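Local coordinates for uncharacterized protein (Exiguobacterium sibiricum, PDB 3B77) that is of unknown function but carries a bacterial pleckstrin homology domain followed by a helical region that is predicted to mediate oligomerisation, at residues I30-K35 and K112-A117; Y64-A69 and K97-D102; V76-A81 and L86-K91. All coordinates share one frame; numbering follows the deposited sequence.

Interaction 1: residues I30-K35 and K112-A117; sequences IYFLIK and KDLYKA
Leu114, on the helix that follows the last strand of the domain, lies over one face of the Phe32 ring. The evidence is the position of its CB, which stands 4.1 Å from the centroid of the Phe32 ring and 10° off the ring normal, a CH-pi approach almost straight down on the centre. A chi1 of -176° swings the branch of Leu114 away from its own backbone nitrogen and carries both methyls forward to the strand, where they divide the work. CD2 reaches Phe32 CD1 at 3.7 Å and Phe32 CE1 at 3.8 Å, while CD1 sits over the ring near its root, 4.1 Å from Phe32 CG. The aromatic face is thus met along its length by one branched residue. A lighter touch comes from the next inward-facing position of the strand, Ile34, whose CD1 ends 4.2 Å from Leu114 CD2. No hydrogen bond or salt bridge crosses this buried interface. Around it, Phe32 also touches Ile191 and Leu114 touches Tyr187, both on helix 184-191, and Ile34 packs on Ile101 and Val103 of strand 97-104. Tyr31 and Phe32 together face Phe43 on the neighbouring strand, a classic beta bulge. A helix that follows the last strand and closes one end of the beta sandwich with apolar side chains such as Leu114 is characteristic of the pleckstrin homology fold.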
loop_
_atom_site.group_PDB
_atom_site.type_symbol
_atom_site.label_atom_id
_atom_site.label_comp_id
_atom_site.label_asym_id
_atom_site.label_seq_id
_atom_site.Cartn_x
_atom_site.Cartn_y
_atom_site.Cartn_z
ATOM N N ILE A 30 46.043 37.063 -19.781
ATOM C CA ILE A 30 45.768 38.046 -18.713
ATOM C C ILE A 30 45.013 39.224 -19.279
ATOM O O ILE A 30 45.443 39.803 -20.260
ATOM C CB ILE A 30 47.040 38.613 -18.076
ATOM C CG1 ILE A 30 47.949 37.504 -17.542
ATOM C CG2 ILE A 30 46.680 39.538 -16.942
ATOM C CD1 ILE A 30 49.302 37.991 -17.019
ATOM N N TYR A 31 43.882 39.566 -18.668
ATOM C CA TYR A 31 43.052 40.693 -19.103
ATOM C C TYR A 31 43.078 41.868 -18.144
ATOM O O TYR A 31 42.699 42.968 -18.514
ATOM C CB TYR A 31 41.612 40.246 -19.311
ATOM C CG TYR A 31 41.399 39.483 -20.595
ATOM C CD1 TYR A 31 41.565 38.115 -20.634
ATOM C CD2 TYR A 31 41.035 40.139 -21.771
ATOM C CE1 TYR A 31 41.381 37.402 -21.789
ATOM C CE2 TYR A 31 40.853 39.430 -22.945
ATOM C CZ TYR A 31 41.025 38.054 -22.935
ATOM O OH TYR A 31 40.848 37.298 -24.064
ATOM N N PHE A 32 43.529 41.665 -16.914
ATOM C CA PHE A 32 43.541 42.751 -15.954
ATOM C C PHE A 32 44.440 42.376 -14.805
ATOM O O PHE A 32 44.313 41.295 -14.254
ATOM C CB PHE A 32 42.131 43.004 -15.452
ATOM C CG PHE A 32 41.878 44.438 -15.075
ATOM C CD1 PHE A 32 42.148 44.910 -13.783
ATOM C CD2 PHE A 32 41.372 45.329 -16.013
ATOM C CE1 PHE A 32 41.920 46.242 -13.454
ATOM C CE2 PHE A 32 41.138 46.629 -15.677
ATOM C CZ PHE A 32 41.410 47.088 -14.399
ATOM N N LEU A 33 45.369 43.256 -14.464
ATOM C CA LEU A 33 46.308 42.990 -13.388
ATOM C C LEU A 33 46.370 44.219 -12.500
ATOM O O LEU A 33 46.396 45.357 -12.987
ATOM C CB LEU A 33 47.678 42.613 -13.948
ATOM C CG LEU A 33 48.838 42.233 -13.016
ATOM C CD1 LEU A 33 48.544 41.095 -12.079
ATOM C CD2 LEU A 33 49.996 41.861 -13.872
ATOM N N ILE A 34 46.310 43.970 -11.199
ATOM C CA ILE A 34 46.407 44.990 -10.178
ATOM C C ILE A 34 47.540 44.526 -9.292
ATOM O O ILE A 34 47.530 43.394 -8.780
ATOM C CB ILE A 34 45.136 45.088 -9.328
ATOM C CG1 ILE A 34 43.955 45.575 -10.178
ATOM C CG2 ILE A 34 45.378 46.005 -8.120
ATOM C CD1 ILE A 34 42.614 45.479 -9.493
ATOM N N LYS A 35 48.548 45.379 -9.165
ATOM C CA LYS A 35 49.700 45.066 -8.356
ATOM C C LYS A 35 49.782 46.058 -7.206
ATOM O O LYS A 35 49.690 47.255 -7.395
ATOM C CB LYS A 35 50.984 45.083 -9.199
ATOM C CG LYS A 35 52.177 44.350 -8.533
ATOM C CD LYS A 35 53.508 44.562 -9.282
ATOM C CE LYS A 35 53.533 43.911 -10.679
ATOM N NZ LYS A 35 54.793 44.249 -11.447
ATOM N N LYS A 112 36.593 50.698 -13.169
ATOM C CA LYS A 112 35.182 50.684 -13.502
ATOM C C LYS A 112 34.949 49.671 -14.614
ATOM O O LYS A 112 33.896 49.077 -14.663
ATOM C CB LYS A 112 34.648 52.079 -13.920
ATOM C CG LYS A 112 34.515 52.271 -15.464
ATOM C CD LYS A 112 34.059 53.676 -15.876
ATOM C CE LYS A 112 33.791 53.764 -17.413
ATOM N NZ LYS A 112 34.880 53.163 -18.279
ATOM N N ASP A 113 35.901 49.486 -15.520
ATOM C CA ASP A 113 35.736 48.471 -16.561
ATOM C C ASP A 113 35.779 47.051 -15.985
ATOM O O ASP A 113 35.109 46.165 -16.483
ATOM C CB ASP A 113 36.791 48.613 -17.675
ATOM C CG ASP A 113 36.613 49.880 -18.516
ATOM O OD1 ASP A 113 35.519 50.526 -18.438
ATOM O OD2 ASP A 113 37.580 50.202 -19.273
ATOM N N LEU A 114 36.597 46.835 -14.964
ATOM C CA LEU A 114 36.651 45.544 -14.308
ATOM C C LEU A 114 35.328 45.271 -13.577
ATOM O O LEU A 114 34.773 44.176 -13.643
ATOM C CB LEU A 114 37.813 45.497 -13.321
ATOM C CG LEU A 114 38.074 44.167 -12.592
ATOM C CD1 LEU A 114 38.380 43.055 -13.567
ATOM C CD2 LEU A 114 39.204 44.334 -11.610
ATOM N N TYR A 115 34.833 46.283 -12.885
ATOM C CA TYR A 115 33.556 46.206 -12.208
ATOM C C TYR A 115 32.509 45.691 -13.179
ATOM O O TYR A 115 31.821 44.725 -12.872
ATOM C CB TYR A 115 33.156 47.578 -11.674
ATOM C CG TYR A 115 31.764 47.652 -11.115
ATOM C CD1 TYR A 115 31.408 46.916 -9.995
ATOM C CD2 TYR A 115 30.803 48.478 -11.691
ATOM C CE1 TYR A 115 30.141 47.002 -9.456
ATOM C CE2 TYR A 115 29.517 48.566 -11.165
ATOM C CZ TYR A 115 29.180 47.827 -10.047
ATOM O OH TYR A 115 27.898 47.902 -9.521
ATOM N N LYS A 116 32.421 46.300 -14.360
ATOM C CA LYS A 116 31.440 45.875 -15.355
ATOM C C LYS A 116 31.644 44.438 -15.777
ATOM O O LYS A 116 30.688 43.693 -15.837
ATOM C CB LYS A 116 31.460 46.779 -16.591
ATOM C CG LYS A 116 30.997 48.239 -16.374
ATOM C CD LYS A 116 30.966 48.964 -17.742
ATOM C CE LYS A 116 30.866 50.471 -17.675
ATOM N NZ LYS A 116 30.748 51.082 -19.074
ATOM N N ALA A 117 32.886 44.063 -16.064
ATOM C CA ALA A 117 33.239 42.691 -16.511
ATOM C C ALA A 117 32.814 41.626 -15.506
ATOM O O ALA A 117 32.121 40.670 -15.860
ATOM C CB ALA A 117 34.762 42.570 -16.786
#

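Interaction 2: residues Y64-A69 and K97-D102; sequences YRYPYA and KHYSID
Lys97 NZ meets two tyrosines of strand 64-67 in different ways. It stands 3.7 Å from the centroid of the Tyr64 ring and only 4° off the normal, a cation-pi contact over the middle of the face. To Tyr66 it gives a hydrogen bond, NZ to OH 2.8 Å, arriving at the ring's edge and near its plane. The lysine gets there fully stretched: from a chi1 of -166° onward every torsion stays close to trans, which carries the amine across to the neighbouring sheet. Its CD also passes 3.2 Å from Tyr66 OH. The axes of 64-67 and 97-102 stand 105° apart and 11.9 Å at closest, so side chains alone bridge these two segments, one from each sheet of the pleckstrin homology domain. On the tyrosine side, Tyr64 and Tyr66 share one first torsion, each CG lying opposite its own carbonyl carbon, and both rings extend toward strand 97-102. Tyr99 adds a second hydroxyl, to which Lys97 NZ makes a weak hydrogen bond of 3.4 Å. That same OH sits 3.3 Å from Tyr66 CE2, at the ring edge. Outside the two segments, the Tyr99 ring meets His50 edge-to-face, and the Tyr66 ring meets Tyr71 in the same way.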
loop_
_atom_site.group_PDB
_atom_site.type_symbol
_atom_site.label_atom_id
_atom_site.label_comp_id
_atom_site.label_asym_id
_atom_site.label_seq_id
_atom_site.Cartn_x
_atom_site.Cartn_y
_atom_site.Cartn_z
ATOM N N TYR A 64 47.291 31.491 -5.062
ATOM C CA TYR A 64 45.923 30.941 -5.187
ATOM C C TYR A 64 45.494 30.935 -6.642
ATOM O O TYR A 64 45.958 31.752 -7.403
ATOM C CB TYR A 64 44.935 31.791 -4.394
ATOM C CG TYR A 64 45.150 31.675 -2.909
ATOM C CD1 TYR A 64 44.622 30.600 -2.201
ATOM C CD2 TYR A 64 45.878 32.633 -2.207
ATOM C CE1 TYR A 64 44.809 30.481 -0.847
ATOM C CE2 TYR A 64 46.063 32.520 -0.849
ATOM C CZ TYR A 64 45.524 31.431 -0.172
ATOM O OH TYR A 64 45.677 31.272 1.184
ATOM N N ARG A 65 44.627 30.010 -7.028
ATOM C CA ARG A 65 44.071 29.988 -8.378
ATOM C C ARG A 65 42.616 29.530 -8.332
ATOM O O ARG A 65 42.319 28.410 -7.890
ATOM C CB ARG A 65 44.895 29.109 -9.308
ATOM C CG ARG A 65 44.057 28.446 -10.389
ATOM C CD ARG A 65 44.873 27.731 -11.400
ATOM N NE ARG A 65 45.157 28.668 -12.479
ATOM C CZ ARG A 65 44.535 28.700 -13.657
ATOM N NH1 ARG A 65 43.609 27.822 -13.971
ATOM N NH2 ARG A 65 44.873 29.603 -14.548
ATOM N N TYR A 66 41.717 30.411 -8.787
ATOM C CA TYR A 66 40.290 30.178 -8.695
ATOM C C TYR A 66 39.723 30.215 -10.097
ATOM O O TYR A 66 39.370 31.277 -10.585
ATOM C CB TYR A 66 39.617 31.230 -7.811
ATOM C CG TYR A 66 40.157 31.299 -6.393
ATOM C CD1 TYR A 66 39.959 30.252 -5.505
ATOM C CD2 TYR A 66 40.849 32.413 -5.946
ATOM C CE1 TYR A 66 40.455 30.296 -4.191
ATOM C CE2 TYR A 66 41.343 32.480 -4.643
ATOM C CZ TYR A 66 41.147 31.412 -3.759
ATOM O OH TYR A 66 41.637 31.462 -2.453
ATOM N N PRO A 67 39.667 29.055 -10.765
ATOM C CA PRO A 67 39.018 28.997 -12.074
ATOM C C PRO A 67 37.549 29.337 -11.929
ATOM O O PRO A 67 36.896 28.834 -11.017
ATOM C CB PRO A 67 39.197 27.526 -12.493
ATOM C CG PRO A 67 40.360 27.042 -11.686
ATOM C CD PRO A 67 40.192 27.733 -10.367
ATOM N N TYR A 68 37.048 30.203 -12.795
ATOM C CA TYR A 68 35.664 30.687 -12.674
ATOM C C TYR A 68 34.678 29.526 -12.642
ATOM O O TYR A 68 33.702 29.552 -11.855
ATOM C CB TYR A 68 35.305 31.638 -13.832
ATOM C CG TYR A 68 36.281 32.783 -13.998
ATOM C CD1 TYR A 68 36.658 33.567 -12.908
ATOM C CD2 TYR A 68 36.814 33.083 -15.234
ATOM C CE1 TYR A 68 37.559 34.622 -13.058
ATOM C CE2 TYR A 68 37.690 34.124 -15.399
ATOM C CZ TYR A 68 38.074 34.896 -14.316
ATOM O OH TYR A 68 38.975 35.923 -14.497
ATOM N N ALA A 69 34.963 28.523 -13.492
ATOM C CA ALA A 69 34.143 27.301 -13.624
ATOM C C ALA A 69 33.894 26.573 -12.317
ATOM O O ALA A 69 32.868 25.961 -12.182
ATOM C CB ALA A 69 34.753 26.346 -14.637
ATOM N N LYS A 97 34.941 33.065 -1.044
ATOM C CA LYS A 97 35.980 33.941 -0.500
ATOM C C LYS A 97 35.752 35.427 -0.860
ATOM O O LYS A 97 35.507 35.762 -2.021
ATOM C CB LYS A 97 37.365 33.474 -0.978
ATOM C CG LYS A 97 38.568 34.091 -0.213
ATOM C CD LYS A 97 39.885 33.458 -0.664
ATOM C CE LYS A 97 41.111 34.104 -0.054
ATOM N NZ LYS A 97 42.339 33.510 -0.675
ATOM N N HIS A 98 35.848 36.285 0.154
ATOM C CA HIS A 98 35.671 37.724 0.017
ATOM C C HIS A 98 36.916 38.407 -0.520
ATOM O O HIS A 98 38.012 38.171 -0.029
ATOM C CB HIS A 98 35.318 38.324 1.385
ATOM C CG HIS A 98 33.958 37.935 1.869
ATOM N ND1 HIS A 98 33.621 36.629 2.163
ATOM C CD2 HIS A 98 32.839 38.669 2.079
ATOM C CE1 HIS A 98 32.354 36.575 2.537
ATOM N NE2 HIS A 98 31.856 37.800 2.494
ATOM N N TYR A 99 36.738 39.241 -1.537
ATOM C CA TYR A 99 37.823 40.010 -2.102
ATOM C C TYR A 99 37.450 41.455 -2.086
ATOM O O TYR A 99 36.392 41.831 -2.542
ATOM C CB TYR A 99 38.158 39.573 -3.528
ATOM C CG TYR A 99 39.191 38.487 -3.545
ATOM C CD1 TYR A 99 38.842 37.157 -3.334
ATOM C CD2 TYR A 99 40.528 38.786 -3.718
ATOM C CE1 TYR A 99 39.809 36.146 -3.323
ATOM C CE2 TYR A 99 41.504 37.784 -3.704
ATOM C CZ TYR A 99 41.141 36.469 -3.505
ATOM O OH TYR A 99 42.118 35.501 -3.476
ATOM N N SER A 100 38.336 42.253 -1.509
ATOM C CA SER A 100 38.200 43.681 -1.475
ATOM C C SER A 100 39.544 44.212 -1.926
ATOM O O SER A 100 40.542 43.968 -1.270
ATOM C CB SER A 100 37.892 44.136 -0.062
ATOM O OG SER A 100 37.969 45.549 0.017
ATOM N N ILE A 101 39.576 44.918 -3.049
ATOM C CA ILE A 101 40.832 45.415 -3.607
ATOM C C ILE A 101 40.788 46.928 -3.746
ATOM O O ILE A 101 39.892 47.458 -4.397
ATOM C CB ILE A 101 41.122 44.766 -4.986
ATOM C CG1 ILE A 101 41.040 43.228 -4.887
ATOM C CG2 ILE A 101 42.485 45.206 -5.504
ATOM C CD1 ILE A 101 41.090 42.518 -6.223
ATOM N N ASP A 102 41.751 47.605 -3.113
ATOM C CA ASP A 102 41.886 49.076 -3.171
ATOM C C ASP A 102 42.814 49.460 -4.306
ATOM O O ASP A 102 43.893 48.895 -4.430
ATOM C CB ASP A 102 42.433 49.631 -1.859
ATOM C CG ASP A 102 41.402 49.609 -0.740
ATOM O OD1 ASP A 102 40.269 50.087 -0.970
ATOM O OD2 ASP A 102 41.722 49.136 0.370
#

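Interaction 3: residues V76-A81 and L86-K91; sequences VMFETA and LDVEIK
Phe78 turns its ring toward strand 87-91 through a trans first torsion (chi1 -169°), and CZ comes to lie 3.8 Å from Val88 CB. The first torsion of the partner valine splits its methyls: CG2 sits between N and the carbonyl carbon and meets the Phe78 ring, while CG1 lies 4.1 Å from Ala81 CB. Ile90, paired with Phe78 at a non-hydrogen-bonded position, sends its CB to the same face of the sheet, and its CA comes to the edge of the Phe78 ring. Helix 108-146 packs on this apolar face, with Val111 touching both Phe78 and Val88.

The opposite face holds Met77, a selenomethionine, with Lys91, and Glu79 with Glu89, each a hydrogen-bonded antiparallel pair. Met77 N donates to Lys91 O at 2.9 Å, and Lys91 N returns a bond of 3.0 Å to Met77 O. At the second pair Glu89 N reaches Glu79 O at 3.0 Å, whereas the reverse bond, from Glu79 N to Glu89 O, is weak and bent to 130°. These bonds make the ladder of the hairpin formed by strands 73-79 and 87-94, and Phe78 and Glu79 also pair in an antiparallel ladder with a strand of the second subunit.

The extended side chains of the two glutamates cross at a slant, with Glu79 OE1 and Glu89 OE1 3.7 Å apart and the carboxylate planes turned by 46°. Such closeness of like charges might raise the proton affinity of one of them, an effect that the bond from Glu89 OE2 to Ser100 OG and the more distant charge of Lys91 could temper.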
loop_
_atom_site.group_PDB
_atom_site.type_symbol
_atom_site.label_atom_id
_atom_site.label_comp_id
_atom_site.label_asym_id
_atom_site.label_seq_id
_atom_site.Cartn_x
_atom_site.Cartn_y
_atom_site.Cartn_z
ATOM N N VAL A 76 29.277 41.394 -6.718
ATOM C CA VAL A 76 30.214 42.360 -7.253
ATOM C C VAL A 76 29.793 43.774 -6.839
ATOM O O VAL A 76 28.691 44.219 -7.164
ATOM C CB VAL A 76 30.318 42.246 -8.776
ATOM C CG1 VAL A 76 31.285 43.298 -9.337
ATOM C CG2 VAL A 76 30.772 40.836 -9.152
HETATM N N MSE A 77 30.685 44.453 -6.107
HETATM C CA MSE A 77 30.473 45.814 -5.615
HETATM C C MSE A 77 31.576 46.797 -6.041
HETATM O O MSE A 77 32.689 46.410 -6.398
HETATM C CB MSE A 77 30.450 45.817 -4.091
HETATM C CG MSE A 77 29.436 44.913 -3.458
HETATM SE SE MSE A 77 27.595 45.575 -3.689
HETATM C CE MSE A 77 26.592 43.868 -2.805
ATOM N N PHE A 78 31.258 48.082 -5.949
ATOM C CA PHE A 78 32.220 49.134 -6.248
ATOM C C PHE A 78 32.005 50.319 -5.340
ATOM O O PHE A 78 30.889 50.583 -4.908
ATOM C CB PHE A 78 32.130 49.577 -7.709
ATOM C CG PHE A 78 33.248 50.457 -8.124
ATOM C CD1 PHE A 78 34.548 50.029 -7.998
ATOM C CD2 PHE A 78 33.013 51.723 -8.623
ATOM C CE1 PHE A 78 35.583 50.846 -8.352
ATOM C CE2 PHE A 78 34.055 52.535 -8.994
ATOM C CZ PHE A 78 35.329 52.101 -8.863
ATOM N N GLU A 79 33.088 51.016 -5.041
ATOM C CA GLU A 79 33.045 52.141 -4.139
ATOM C C GLU A 79 34.011 53.198 -4.667
ATOM O O GLU A 79 35.182 52.898 -4.901
ATOM C CB GLU A 79 33.434 51.660 -2.744
ATOM C CG GLU A 79 33.254 52.673 -1.608
ATOM C CD GLU A 79 33.431 52.031 -0.230
ATOM O OE1 GLU A 79 32.597 51.161 0.131
ATOM O OE2 GLU A 79 34.409 52.395 0.475
ATOM N N THR A 80 33.525 54.420 -4.888
ATOM C CA THR A 80 34.365 55.475 -5.467
ATOM C C THR A 80 35.118 56.185 -4.365
ATOM O O THR A 80 34.904 55.906 -3.182
ATOM C CB THR A 80 33.569 56.502 -6.276
ATOM O OG1 THR A 80 32.757 57.271 -5.395
ATOM C CG2 THR A 80 32.705 55.834 -7.320
ATOM N N ALA A 81 36.006 57.096 -4.778
ATOM C CA ALA A 81 36.845 57.900 -3.879
ATOM C C ALA A 81 36.269 59.291 -3.615
ATOM O O ALA A 81 35.841 59.985 -4.537
ATOM C CB ALA A 81 38.236 58.038 -4.458
ATOM N N LEU A 86 42.397 58.368 -1.482
ATOM C CA LEU A 86 43.360 58.053 -2.561
ATOM C C LEU A 86 43.011 56.798 -3.387
ATOM O O LEU A 86 43.634 56.525 -4.418
ATOM C CB LEU A 86 44.769 57.881 -1.980
ATOM C CG LEU A 86 45.469 59.110 -1.397
ATOM C CD1 LEU A 86 46.783 58.686 -0.767
ATOM C CD2 LEU A 86 45.686 60.178 -2.472
ATOM N N ASP A 87 41.996 56.058 -2.950
ATOM C CA ASP A 87 41.639 54.804 -3.593
ATOM C C ASP A 87 40.150 54.594 -3.885
ATOM O O ASP A 87 39.272 55.196 -3.267
ATOM C CB ASP A 87 42.147 53.644 -2.731
ATOM C CG ASP A 87 41.540 53.635 -1.311
ATOM O OD1 ASP A 87 40.606 54.410 -1.020
ATOM O OD2 ASP A 87 42.002 52.826 -0.475
ATOM N N VAL A 88 39.908 53.742 -4.875
ATOM C CA VAL A 88 38.581 53.217 -5.183
ATOM C C VAL A 88 38.647 51.743 -4.770
ATOM O O VAL A 88 39.688 51.122 -4.880
ATOM C CB VAL A 88 38.221 53.385 -6.687
ATOM C CG1 VAL A 88 38.168 54.836 -7.052
ATOM C CG2 VAL A 88 39.206 52.661 -7.604
ATOM N N GLU A 89 37.554 51.186 -4.265
ATOM C CA GLU A 89 37.546 49.805 -3.791
ATOM C C GLU A 89 36.581 48.969 -4.607
ATOM O O GLU A 89 35.431 49.344 -4.782
ATOM C CB GLU A 89 37.149 49.763 -2.313
ATOM C CG GLU A 89 37.110 48.361 -1.703
ATOM C CD GLU A 89 36.205 48.241 -0.463
ATOM O OE1 GLU A 89 34.975 48.444 -0.573
ATOM O OE2 GLU A 89 36.718 47.898 0.617
ATOM N N ILE A 90 37.064 47.833 -5.112
ATOM C CA ILE A 90 36.237 46.851 -5.827
ATOM C C ILE A 90 36.133 45.617 -4.948
ATOM O O ILE A 90 37.107 45.187 -4.331
ATOM C CB ILE A 90 36.799 46.491 -7.220
ATOM C CG1 ILE A 90 35.804 45.616 -7.996
ATOM C CG2 ILE A 90 38.152 45.830 -7.099
ATOM C CD1 ILE A 90 36.161 45.440 -9.460
ATOM N N LYS A 91 34.925 45.082 -4.846
ATOM C CA LYS A 91 34.675 43.909 -4.048
ATOM C C LYS A 91 33.934 42.847 -4.844
ATOM O O LYS A 91 33.239 43.140 -5.810
ATOM C CB LYS A 91 33.819 44.246 -2.831
ATOM C CG LYS A 91 34.356 45.297 -1.874
ATOM C CD LYS A 91 33.256 45.743 -0.871
ATOM C CE LYS A 91 32.724 44.571 0.001
ATOM N NZ LYS A 91 31.614 44.955 0.956
#

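Interaction 1 is buried and wholly apolar across its segments, tying the helix to strand 30-35, whereas interactions 2 and 3 are only partly buried and mix polar with apolar groups. Strand 97-104 bears on all three: its Ile101 packs through CG2 on Ile34 CG2 of interaction 1 at 4.0 Å, and the strand is the sheet neighbour of strand 87-94 from interaction 3. Tyr115 of the helix in turn packs on Val76 and Phe78, so the helix that carries interaction 1 also backs the hairpin of interaction 3. Backbone bonds govern interaction 3, within a sheet; side chains alone span the gaps between elements in interactions 1 and 2. Segments of interactions 1 and 3 both touch the second subunit.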